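Local structure of peroxinectin A (Dictyostelium discoideum, 6ERC) at residues Q46-I51 with R386-G391; I54-Q59 with D434-G439; A50-I55 with G376-S381. The protein catalyses the oxidation of phenolic donors by hydrogen peroxide at a bound haem, and as a secreted peroxidase also acts on iodide and thiocyanate. One frame throughout, in Å; residues are numbered along the deposited sequence.

Interaction 1: residues Q46-I51 with R386-G391; sequences QPSRAI and RNRDHG. With HEM (protoporphyrin IX containing Fe), chain F.
R388 reaches across to the backbone carbonyl of Q46 and contributes more than half of the surface buried. Its chain runs straight from CG to NE (chi2 168°, chi3 179°), which carries the guanidinium from helix 379-390 to the start of helix 48-56. Both terminal nitrogens bond to the one oxygen: R388 NH1 lies 2.7 Å and R388 NH2 2.9 Å from Q46 O. NH2 comes nearly head-on to the carbonyl, at a C=O...N angle of 169°, while NH1 arrives more from the flank. The oxygen sits at the guanidinium edge, close to its plane, so the paired grip fixes how the flat group is turned, at the cost of two rather bent bonds. The carbonyl belongs to the residue just before P47, the N-cap of helix 48-56, and the first turn begins where P47 O accepts from I51 N. In the helical fold of the animal haem peroxidases, R388 thus ties the residue leading into helix 48-56 to a helix that also serves the cofactor: two residues earlier, R386 NH2 donates to haem O2A, a propionate oxygen, at 2.8 Å. Around the R388 head, S48 OG stands 3.7 Å from R388 NH1, its own hydrogen bond being made to Q385. I51 crosses the arginine obliquely, with CG1 3.6 Å from R388 NH2. That same NH2 forms a salt bridge with D434, a second partner for the charge.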
loop_
_atom_site.group_PDB
_atom_site.type_symbol
_atom_site.label_atom_id
_atom_site.label_comp_id
_atom_site.label_asym_id
_atom_site.label_seq_id
_atom_site.Cartn_x
_atom_site.Cartn_y
_atom_site.Cartn_z
ATOM N N GLN A 46 -21.171 4.716 -15.687
ATOM C CA GLN A 46 -22.003 4.080 -14.681
ATOM C C GLN A 46 -21.409 4.296 -13.290
ATOM O O GLN A 46 -20.200 4.503 -13.149
ATOM C CB GLN A 46 -22.135 2.586 -14.963
ATOM C CG GLN A 46 -22.667 2.270 -16.350
ATOM C CD GLN A 46 -23.256 0.881 -16.448
ATOM O OE1 GLN A 46 -24.206 0.546 -15.741
ATOM N NE2 GLN A 46 -22.696 0.063 -17.328
ATOM N N PRO A 47 -22.236 4.254 -12.244
ATOM C CA PRO A 47 -21.711 4.435 -10.885
ATOM C C PRO A 47 -20.679 3.372 -10.530
ATOM O O PRO A 47 -20.562 2.333 -11.184
ATOM C CB PRO A 47 -22.956 4.318 -9.999
ATOM C CG PRO A 47 -24.100 4.607 -10.905
ATOM C CD PRO A 47 -23.698 4.091 -12.249
ATOM N N SER A 48 -19.931 3.648 -9.458
ATOM C CA SER A 48 -18.823 2.775 -9.070
ATOM C C SER A 48 -19.308 1.358 -8.779
ATOM O O SER A 48 -18.739 0.382 -9.280
ATOM C CB SER A 48 -18.102 3.357 -7.853
ATOM O OG SER A 48 -17.616 4.660 -8.123
ATOM N N ARG A 49 -20.363 1.226 -7.973
ATOM C CA ARG A 49 -20.830 -0.102 -7.590
ATOM C C ARG A 49 -21.323 -0.896 -8.794
ATOM O O ARG A 49 -21.252 -2.130 -8.794
ATOM C CB ARG A 49 -21.932 0.016 -6.535
ATOM C CG ARG A 49 -22.568 -1.309 -6.124
ATOM C CD ARG A 49 -21.547 -2.332 -5.647
ATOM N NE ARG A 49 -22.197 -3.566 -5.213
ATOM C CZ ARG A 49 -21.560 -4.699 -4.930
ATOM N NH1 ARG A 49 -20.240 -4.778 -5.035
ATOM N NH2 ARG A 49 -22.251 -5.764 -4.544
ATOM N N ALA A 50 -21.828 -0.213 -9.822
ATOM C CA ALA A 50 -22.218 -0.909 -11.044
ATOM C C ALA A 50 -20.991 -1.442 -11.773
ATOM O O ALA A 50 -20.938 -2.621 -12.140
ATOM C CB ALA A 50 -23.024 0.026 -11.947
ATOM N N ILE A 51 -19.987 -0.587 -11.984
ATOM C CA ILE A 51 -18.747 -1.042 -12.604
ATOM C C ILE A 51 -18.143 -2.187 -11.804
ATOM O O ILE A 51 -17.546 -3.108 -12.375
ATOM C CB ILE A 51 -17.752 0.129 -12.741
ATOM C CG1 ILE A 51 -18.334 1.251 -13.607
ATOM C CG2 ILE A 51 -16.432 -0.359 -13.320
ATOM C CD1 ILE A 51 -18.567 0.878 -15.063
ATOM N N ARG A 386 -12.472 6.707 -5.684
ATOM C CA ARG A 386 -11.266 7.484 -5.415
ATOM C C ARG A 386 -10.662 8.026 -6.704
ATOM O O ARG A 386 -10.222 9.180 -6.752
ATOM C CB ARG A 386 -10.250 6.620 -4.660
ATOM C CG ARG A 386 -9.109 7.396 -4.009
ATOM C CD ARG A 386 -9.577 8.209 -2.812
ATOM N NE ARG A 386 -10.250 7.391 -1.808
ATOM C CZ ARG A 386 -10.840 7.877 -0.720
ATOM N NH1 ARG A 386 -10.845 9.183 -0.487
ATOM N NH2 ARG A 386 -11.433 7.058 0.138
ATOM N N ASN A 387 -10.630 7.209 -7.759
ATOM C CA ASN A 387 -10.148 7.692 -9.048
ATOM C C ASN A 387 -11.026 8.822 -9.569
ATOM O O ASN A 387 -10.521 9.834 -10.069
ATOM C CB ASN A 387 -10.098 6.544 -10.057
ATOM C CG ASN A 387 -8.999 5.545 -9.753
ATOM O OD1 ASN A 387 -7.869 5.690 -10.215
ATOM N ND2 ASN A 387 -9.331 4.518 -8.982
ATOM N N ARG A 388 -12.348 8.665 -9.459
ATOM C CA ARG A 388 -13.262 9.716 -9.891
ATOM C C ARG A 388 -13.244 10.895 -8.931
ATOM O O ARG A 388 -13.484 12.037 -9.344
ATOM C CB ARG A 388 -14.673 9.144 -10.025
ATOM C CG ARG A 388 -14.784 8.075 -11.098
ATOM C CD ARG A 388 -16.095 7.321 -11.020
ATOM N NE ARG A 388 -16.195 6.311 -12.069
ATOM C CZ ARG A 388 -17.287 5.596 -12.320
ATOM N NH1 ARG A 388 -18.385 5.779 -11.597
ATOM N NH2 ARG A 388 -17.283 4.701 -13.299
ATOM N N ASP A 389 -12.962 10.640 -7.651
ATOM C CA ASP A 389 -12.769 11.721 -6.690
ATOM C C ASP A 389 -11.547 12.556 -7.052
ATOM O O ASP A 389 -11.594 13.791 -7.031
ATOM C CB ASP A 389 -12.634 11.132 -5.283
ATOM C CG ASP A 389 -12.361 12.184 -4.222
ATOM O OD1 ASP A 389 -12.309 13.387 -4.552
ATOM O OD2 ASP A 389 -12.200 11.801 -3.045
ATOM N N HIS A 390 -10.441 11.896 -7.396
ATOM C CA HIS A 390 -9.202 12.593 -7.719
ATOM C C HIS A 390 -9.173 13.130 -9.141
ATOM O O HIS A 390 -8.254 13.883 -9.478
ATOM C CB HIS A 390 -7.999 11.663 -7.520
ATOM C CG HIS A 390 -7.773 11.254 -6.097
ATOM N ND1 HIS A 390 -6.578 10.727 -5.656
ATOM C CD2 HIS A 390 -8.590 11.287 -5.018
ATOM C CE1 HIS A 390 -6.667 10.459 -4.366
ATOM N NE2 HIS A 390 -7.878 10.788 -3.954
ATOM N N GLY A 391 -10.133 12.757 -9.979
ATOM C CA GLY A 391 -10.152 13.230 -11.349
ATOM C C GLY A 391 -9.134 12.550 -12.234
ATOM O O GLY A 391 -8.535 13.202 -13.099
HETATM C CHA HEM F . -5.708 1.668 -0.361
HETATM C CHB HEM F . -7.414 -2.271 1.863
HETATM C CHC HEM F . -3.854 -4.917 -0.135
HETATM C CHD HEM F . -2.305 -1.010 -2.544
HETATM C C1A HEM F . -6.509 0.818 0.360
HETATM C C2A HEM F . -7.765 1.165 0.978
HETATM C C3A HEM F . -8.246 0.081 1.593
HETATM C C4A HEM F . -7.298 -0.991 1.386
HETATM C CMA HEM F . -9.563 -0.031 2.393
HETATM C CAA HEM F . -8.414 2.556 0.902
HETATM C CBA HEM F . -9.670 2.410 0.056
HETATM C CGA HEM F . -10.046 3.742 -0.539
HETATM O O1A HEM F . -9.255 4.291 -1.350
HETATM O O2A HEM F . -11.146 4.253 -0.212
HETATM C C1B HEM F . -6.584 -3.314 1.528
HETATM C C2B HEM F . -6.706 -4.660 2.030
HETATM C C3B HEM F . -5.722 -5.396 1.487
HETATM C C4B HEM F . -4.948 -4.533 0.617
HETATM C CMB HEM F . -7.806 -5.078 3.026
HETATM C CAB HEM F . -5.393 -6.895 1.675
HETATM C CBB HEM F . -6.146 -7.724 2.407
HETATM C C1C HEM F . -3.124 -4.100 -0.971
HETATM C C2C HEM F . -1.982 -4.492 -1.780
HETATM C C3C HEM F . -1.552 -3.400 -2.448
HETATM C C4C HEM F . -2.415 -2.301 -2.073
HETATM C CMC HEM F . -1.453 -5.942 -1.793
HETATM C CAC HEM F . -0.394 -3.171 -3.455
HETATM C CBC HEM F . 0.477 -4.092 -3.869
HETATM C C1D HEM F . -3.062 0.059 -2.129
HETATM C C2D HEM F . -2.852 1.439 -2.500
HETATM C C3D HEM F . -3.799 2.168 -1.902
HETATM C C4D HEM F . -4.628 1.284 -1.121
HETATM C CMD HEM F . -1.740 1.938 -3.445
HETATM C CAD HEM F . -3.996 3.692 -1.964
HETATM C CBD HEM F . -2.980 4.271 -0.983
HETATM C CGD HEM F . -3.514 5.514 -0.313
HETATM O O1D HEM F . -4.236 5.376 0.707
HETATM O O2D HEM F . -3.222 6.643 -0.781
HETATM N NA HEM F . -6.252 -0.507 0.630
HETATM N NB HEM F . -5.504 -3.268 0.669
HETATM N NC HEM F . -3.355 -2.757 -1.176
HETATM N ND HEM F . -4.153 0.002 -1.287
HETATM FE FE HEM F . -4.785 -1.601 -0.279
#

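Interaction 2: residues I54-Q59 with D434-G439; sequences IIFDQQ and DSYVGG
The last turn of helix 48-56, widened to a pi-type turn, meets the first turn of helix 435-441 through I55 and F56 on one side and Y436 and V437 on the other, a buried helix-to-helix packing within the animal haem peroxidase fold. The backbones stay well apart, with I55 CA and V437 CA 8.0 Å from each other, and side chains bridge the distance. F56 does most of this: with CG anti to the carbonyl carbon (chi1 -72°), the ring is carried out from its helix so that its CZ end reaches Y436. There F56 CZ touches Y436 CE2 at 3.5 Å. The two ring planes are near parallel, at 17°, but slid so far that the centroids lie 5.7 Å apart, so the rings barely overlap. V437 comes in crosswise to F56, at about a right angle, and places its CG1 methyl 3.7 Å from F56 CE2. Its other methyl, CG2, lies 4.2 Å from I55 CD1, a looser touch. A380 and L384 of helix 379-390 also pack on F56, while the Y436 hydroxyl makes a weak hydrogen bond to the carbonyl of R302. Every contact between residues 54-59 and 434-439 is apolar, carbon against carbon, so shape and exclusion of water, rather than directional bonds or extended ring stacking, hold these turns together.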
loop_
_atom_site.group_PDB
_atom_site.type_symbol
_atom_site.label_atom_id
_atom_site.label_comp_id
_atom_site.label_asym_id
_atom_site.label_seq_id
_atom_site.Cartn_x
_atom_site.Cartn_y
_atom_site.Cartn_z
ATOM N N ILE A 54 -20.142 -5.340 -12.701
ATOM C CA ILE A 54 -20.007 -5.753 -14.094
ATOM C C ILE A 54 -18.618 -6.324 -14.351
ATOM O O ILE A 54 -18.473 -7.391 -14.958
ATOM C CB ILE A 54 -20.314 -4.574 -15.038
ATOM C CG1 ILE A 54 -21.801 -4.206 -14.968
ATOM C CG2 ILE A 54 -19.937 -4.917 -16.482
ATOM C CD1 ILE A 54 -22.130 -2.851 -15.558
ATOM N N ILE A 55 -17.583 -5.625 -13.904
ATOM C CA ILE A 55 -16.206 -5.956 -14.258
ATOM C C ILE A 55 -15.518 -6.777 -13.173
ATOM O O ILE A 55 -14.936 -7.824 -13.456
ATOM C CB ILE A 55 -15.418 -4.663 -14.566
ATOM C CG1 ILE A 55 -15.825 -4.135 -15.943
ATOM C CG2 ILE A 55 -13.910 -4.910 -14.506
ATOM C CD1 ILE A 55 -15.256 -2.781 -16.282
ATOM N N PHE A 56 -15.563 -6.314 -11.926
ATOM C CA PHE A 56 -14.709 -6.877 -10.888
ATOM C C PHE A 56 -15.246 -8.162 -10.272
ATOM O O PHE A 56 -14.506 -8.821 -9.536
ATOM C CB PHE A 56 -14.481 -5.835 -9.789
ATOM C CG PHE A 56 -13.571 -4.718 -10.207
ATOM C CD1 PHE A 56 -12.205 -4.802 -9.992
ATOM C CD2 PHE A 56 -14.076 -3.589 -10.827
ATOM C CE1 PHE A 56 -11.363 -3.780 -10.382
ATOM C CE2 PHE A 56 -13.236 -2.563 -11.218
ATOM C CZ PHE A 56 -11.878 -2.660 -10.995
ATOM N N ASP A 57 -16.488 -8.548 -10.555
ATOM C CA ASP A 57 -17.052 -9.734 -9.924
ATOM C C ASP A 57 -16.186 -10.953 -10.204
ATOM O O ASP A 57 -15.765 -11.189 -11.340
ATOM C CB ASP A 57 -18.474 -9.984 -10.419
ATOM C CG ASP A 57 -19.150 -11.119 -9.675
ATOM O OD1 ASP A 57 -19.234 -11.037 -8.431
ATOM O OD2 ASP A 57 -19.593 -12.091 -10.329
ATOM N N GLN A 58 -15.924 -11.731 -9.157
ATOM C CA GLN A 58 -15.113 -12.934 -9.256
ATOM C C GLN A 58 -15.870 -14.089 -8.622
ATOM O O GLN A 58 -16.402 -13.954 -7.515
ATOM C CB GLN A 58 -13.758 -12.738 -8.572
ATOM C CG GLN A 58 -12.755 -13.838 -8.857
ATOM C CD GLN A 58 -11.355 -13.465 -8.418
ATOM O OE1 GLN A 58 -11.089 -12.314 -8.075
ATOM N NE2 GLN A 58 -10.449 -14.438 -8.428
ATOM N N GLN A 59 -15.925 -15.218 -9.332
ATOM C CA GLN A 59 -16.622 -16.405 -8.862
ATOM C C GLN A 59 -15.724 -17.617 -8.684
ATOM O O GLN A 59 -16.132 -18.563 -8.001
ATOM C CB GLN A 59 -17.750 -16.789 -9.834
ATOM C CG GLN A 59 -18.876 -15.778 -9.929
ATOM C CD GLN A 59 -20.045 -16.299 -10.740
ATOM O OE1 GLN A 59 -19.870 -17.104 -11.655
ATOM N NE2 GLN A 59 -21.247 -15.855 -10.397
ATOM N N ASP A 434 -12.447 3.706 -17.391
ATOM C CA ASP A 434 -11.687 4.225 -16.262
ATOM C C ASP A 434 -10.252 3.707 -16.319
ATOM O O ASP A 434 -10.024 2.515 -16.545
ATOM C CB ASP A 434 -12.341 3.811 -14.943
ATOM C CG ASP A 434 -13.491 4.715 -14.548
ATOM O OD1 ASP A 434 -13.262 5.934 -14.412
ATOM O OD2 ASP A 434 -14.619 4.210 -14.373
ATOM N N SER A 435 -9.284 4.603 -16.108
ATOM C CA SER A 435 -7.880 4.202 -16.163
ATOM C C SER A 435 -7.611 2.989 -15.281
ATOM O O SER A 435 -6.827 2.106 -15.649
ATOM C CB SER A 435 -6.983 5.369 -15.747
ATOM O OG SER A 435 -6.902 6.338 -16.776
ATOM N N TYR A 436 -8.259 2.922 -14.118
ATOM C CA TYR A 436 -8.015 1.820 -13.193
ATOM C C TYR A 436 -8.404 0.480 -13.809
ATOM O O TYR A 436 -7.635 -0.487 -13.750
ATOM C CB TYR A 436 -8.774 2.061 -11.889
ATOM C CG TYR A 436 -8.586 0.970 -10.859
ATOM C CD1 TYR A 436 -7.317 0.613 -10.419
ATOM C CD2 TYR A 436 -9.678 0.307 -10.317
ATOM C CE1 TYR A 436 -7.142 -0.382 -9.475
ATOM C CE2 TYR A 436 -9.513 -0.688 -9.372
ATOM C CZ TYR A 436 -8.245 -1.027 -8.955
ATOM O OH TYR A 436 -8.082 -2.016 -8.014
ATOM N N VAL A 437 -9.595 0.399 -14.411
ATOM C CA VAL A 437 -10.032 -0.873 -14.976
ATOM C C VAL A 437 -9.267 -1.169 -16.258
ATOM O O VAL A 437 -8.990 -2.334 -16.572
ATOM C CB VAL A 437 -11.560 -0.890 -15.217
ATOM C CG1 VAL A 437 -12.321 -0.272 -14.038
ATOM C CG2 VAL A 437 -11.932 -0.198 -16.517
ATOM N N GLY A 438 -8.909 -0.134 -17.016
ATOM C CA GLY A 438 -8.182 -0.357 -18.255
ATOM C C GLY A 438 -6.802 -0.936 -18.015
ATOM O O GLY A 438 -6.421 -1.941 -18.622
ATOM N N GLY A 439 -6.032 -0.310 -17.120
ATOM C CA GLY A 439 -4.702 -0.815 -16.821
ATOM C C GLY A 439 -4.726 -2.236 -16.297
ATOM O O GLY A 439 -3.851 -3.042 -16.618
#

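Interaction 3: residues A50-I55 with G376-S381; sequences AISNII and GLDLAS. With HEM (protoporphyrin IX containing Fe), chain F.
The backbones come close where S52 faces S381, their CA atoms only 5.7 Å apart, as helix 48-56 passes the beginning of helix 379-390. The close approach is consistent with the small residues here: S52 fits against A380 and S381, with A380 CB 3.5 Å from S52 OG and S381 OG 3.4 Å from S52 CB. The S52 hydroxyl is turned anti to the backbone N (chi1 179°), which aims it at D378, and S52 OG donates to D378 OD2 at 2.6 Å, using the syn lone pair of that oxygen. S381 OG gives a second hydrogen bond of 2.6 Å to D378 OD2, but arrives from above the carboxylate plane, 74° out of it. D378 is the N-cap of helix 379-390, and D378 OD1 accepts from S381 N in a weak capping bond of 3.2 Å. The one carboxylate therefore caps its own helix and bonds to a second, far earlier in the chain, and it also forms a salt bridge with R49, a turn before S52. With an alanine in place of D378, the hydroxyls of S52 and S381 would probably lose their common acceptor, R49 would be left without this counter-charge, and the first turn would lose its side-chain cap. S52 OG has a further partner in R365, whose guanidinium donates to it. In this mainly helical peroxidase fold, the first residue after the cap, L379, already belongs to the haem pocket: its CB points away from helix 48-56, and L379 CD1 lies 3.7 Å from haem C3A.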
loop_
_atom_site.group_PDB
_atom_site.type_symbol
_atom_site.label_atom_id
_atom_site.label_comp_id
_atom_site.label_asym_id
_atom_site.label_seq_id
_atom_site.Cartn_x
_atom_site.Cartn_y
_atom_site.Cartn_z
ATOM N N ALA A 50 -21.828 -0.213 -9.822
ATOM C CA ALA A 50 -22.218 -0.909 -11.044
ATOM C C ALA A 50 -20.991 -1.442 -11.773
ATOM O O ALA A 50 -20.938 -2.621 -12.140
ATOM C CB ALA A 50 -23.024 0.026 -11.947
ATOM N N ILE A 51 -19.987 -0.587 -11.984
ATOM C CA ILE A 51 -18.747 -1.042 -12.604
ATOM C C ILE A 51 -18.143 -2.187 -11.804
ATOM O O ILE A 51 -17.546 -3.108 -12.375
ATOM C CB ILE A 51 -17.752 0.129 -12.741
ATOM C CG1 ILE A 51 -18.334 1.251 -13.607
ATOM C CG2 ILE A 51 -16.432 -0.359 -13.320
ATOM C CD1 ILE A 51 -18.567 0.878 -15.063
ATOM N N SER A 52 -18.282 -2.150 -10.477
ATOM C CA SER A 52 -17.769 -3.234 -9.646
ATOM C C SER A 52 -18.464 -4.548 -9.974
ATOM O O SER A 52 -17.811 -5.579 -10.172
ATOM C CB SER A 52 -17.947 -2.884 -8.167
ATOM O OG SER A 52 -17.486 -3.931 -7.333
ATOM N N ASN A 53 -19.797 -4.530 -10.040
ATOM C CA ASN A 53 -20.538 -5.754 -10.323
ATOM C C ASN A 53 -20.274 -6.253 -11.738
ATOM O O ASN A 53 -20.185 -7.464 -11.967
ATOM C CB ASN A 53 -22.034 -5.520 -10.111
ATOM C CG ASN A 53 -22.395 -5.351 -8.650
ATOM O OD1 ASN A 53 -21.875 -6.056 -7.784
ATOM N ND2 ASN A 53 -23.284 -4.409 -8.364
ATOM N N ILE A 54 -20.142 -5.340 -12.701
ATOM C CA ILE A 54 -20.007 -5.753 -14.094
ATOM C C ILE A 54 -18.618 -6.324 -14.351
ATOM O O ILE A 54 -18.473 -7.391 -14.958
ATOM C CB ILE A 54 -20.314 -4.574 -15.038
ATOM C CG1 ILE A 54 -21.801 -4.206 -14.968
ATOM C CG2 ILE A 54 -19.937 -4.917 -16.482
ATOM C CD1 ILE A 54 -22.130 -2.851 -15.558
ATOM N N ILE A 55 -17.583 -5.625 -13.904
ATOM C CA ILE A 55 -16.206 -5.956 -14.258
ATOM C C ILE A 55 -15.518 -6.777 -13.173
ATOM O O ILE A 55 -14.936 -7.824 -13.456
ATOM C CB ILE A 55 -15.418 -4.663 -14.566
ATOM C CG1 ILE A 55 -15.825 -4.135 -15.943
ATOM C CG2 ILE A 55 -13.910 -4.910 -14.506
ATOM C CD1 ILE A 55 -15.256 -2.781 -16.282
ATOM N N GLY A 376 -21.756 -2.491 4.952
ATOM C CA GLY A 376 -20.702 -3.207 4.270
ATOM C C GLY A 376 -19.842 -2.270 3.455
ATOM O O GLY A 376 -20.054 -1.059 3.413
ATOM N N LEU A 377 -18.847 -2.856 2.791
ATOM C CA LEU A 377 -17.920 -2.078 1.983
ATOM C C LEU A 377 -17.505 -2.879 0.757
ATOM O O LEU A 377 -17.490 -4.113 0.773
ATOM C CB LEU A 377 -16.687 -1.663 2.796
ATOM C CG LEU A 377 -15.833 -2.795 3.371
ATOM C CD1 LEU A 377 -14.654 -3.129 2.454
ATOM C CD2 LEU A 377 -15.358 -2.421 4.764
ATOM N N ASP A 378 -17.170 -2.153 -0.308
ATOM C CA ASP A 378 -16.730 -2.735 -1.572
ATOM C C ASP A 378 -15.436 -2.036 -1.960
ATOM O O ASP A 378 -15.446 -0.851 -2.304
ATOM C CB ASP A 378 -17.800 -2.572 -2.655
ATOM C CG ASP A 378 -17.382 -3.156 -3.996
ATOM O OD1 ASP A 378 -16.211 -3.557 -4.152
ATOM O OD2 ASP A 378 -18.240 -3.216 -4.902
ATOM N N LEU A 379 -14.323 -2.765 -1.894
ATOM C CA LEU A 379 -13.031 -2.149 -2.167
ATOM C C LEU A 379 -12.882 -1.785 -3.639
ATOM O O LEU A 379 -12.259 -0.769 -3.965
ATOM C CB LEU A 379 -11.907 -3.082 -1.723
ATOM C CG LEU A 379 -10.485 -2.526 -1.780
ATOM C CD1 LEU A 379 -10.376 -1.164 -1.104
ATOM C CD2 LEU A 379 -9.535 -3.508 -1.121
ATOM N N ALA A 380 -13.441 -2.593 -4.538
ATOM C CA ALA A 380 -13.453 -2.225 -5.949
ATOM C C ALA A 380 -14.188 -0.906 -6.157
ATOM O O ALA A 380 -13.700 -0.014 -6.860
ATOM C CB ALA A 380 -14.097 -3.338 -6.774
ATOM N N SER A 381 -15.365 -0.762 -5.542
ATOM C CA SER A 381 -16.117 0.483 -5.665
ATOM C C SER A 381 -15.355 1.652 -5.057
ATOM O O SER A 381 -15.306 2.742 -5.641
ATOM C CB SER A 381 -17.486 0.338 -5.000
ATOM O OG SER A 381 -18.235 -0.704 -5.594
HETATM C CHA HEM F . -5.708 1.668 -0.361
HETATM C CHB HEM F . -7.414 -2.271 1.863
HETATM C CHC HEM F . -3.854 -4.917 -0.135
HETATM C CHD HEM F . -2.305 -1.010 -2.544
HETATM C C1A HEM F . -6.509 0.818 0.360
HETATM C C2A HEM F . -7.765 1.165 0.978
HETATM C C3A HEM F . -8.246 0.081 1.593
HETATM C C4A HEM F . -7.298 -0.991 1.386
HETATM C CMA HEM F . -9.563 -0.031 2.393
HETATM C CAA HEM F . -8.414 2.556 0.902
HETATM C CBA HEM F . -9.670 2.410 0.056
HETATM C CGA HEM F . -10.046 3.742 -0.539
HETATM O O1A HEM F . -9.255 4.291 -1.350
HETATM O O2A HEM F . -11.146 4.253 -0.212
HETATM C C1B HEM F . -6.584 -3.314 1.528
HETATM C C2B HEM F . -6.706 -4.660 2.030
HETATM C C3B HEM F . -5.722 -5.396 1.487
HETATM C C4B HEM F . -4.948 -4.533 0.617
HETATM C CMB HEM F . -7.806 -5.078 3.026
HETATM C CAB HEM F . -5.393 -6.895 1.675
HETATM C CBB HEM F . -6.146 -7.724 2.407
HETATM C C1C HEM F . -3.124 -4.100 -0.971
HETATM C C2C HEM F . -1.982 -4.492 -1.780
HETATM C C3C HEM F . -1.552 -3.400 -2.448
HETATM C C4C HEM F . -2.415 -2.301 -2.073
HETATM C CMC HEM F . -1.453 -5.942 -1.793
HETATM C CAC HEM F . -0.394 -3.171 -3.455
HETATM C CBC HEM F . 0.477 -4.092 -3.869
HETATM C C1D HEM F . -3.062 0.059 -2.129
HETATM C C2D HEM F . -2.852 1.439 -2.500
HETATM C C3D HEM F . -3.799 2.168 -1.902
HETATM C C4D HEM F . -4.628 1.284 -1.121
HETATM C CMD HEM F . -1.740 1.938 -3.445
HETATM C CAD HEM F . -3.996 3.692 -1.964
HETATM C CBD HEM F . -2.980 4.271 -0.983
HETATM C CGD HEM F . -3.514 5.514 -0.313
HETATM O O1D HEM F . -4.236 5.376 0.707
HETATM O O2D HEM F . -3.222 6.643 -0.781
HETATM N NA HEM F . -6.252 -0.507 0.630
HETATM N NB HEM F . -5.504 -3.268 0.669
HETATM N NC HEM F . -3.355 -2.757 -1.176
HETATM N ND HEM F . -4.153 0.002 -1.287
HETATM FE FE HEM F . -4.785 -1.601 -0.279
#

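All three contacts use helix 48-56, and all are buried, though interaction 1 has a more open border at Q46 and P47. Interactions 1 and 3 join this helix and the residue leading into it to opposite ends of helix 379-390, both by polar bonds: a cationic side chain on a carbonyl at one end, a carboxylate shared by hydroxyls at the other. Interaction 2 is instead purely apolar and brings in helix 435-441. The three are linked directly. The salt bridge R388-D434 joins interactions 1 and 2, R49-D378 joins 1 and 3, and F56 packing on A380 joins 2 and 3. Interactions 1 and 3 also touch the haem, through R386 at a propionate and L379 at the macrocycle.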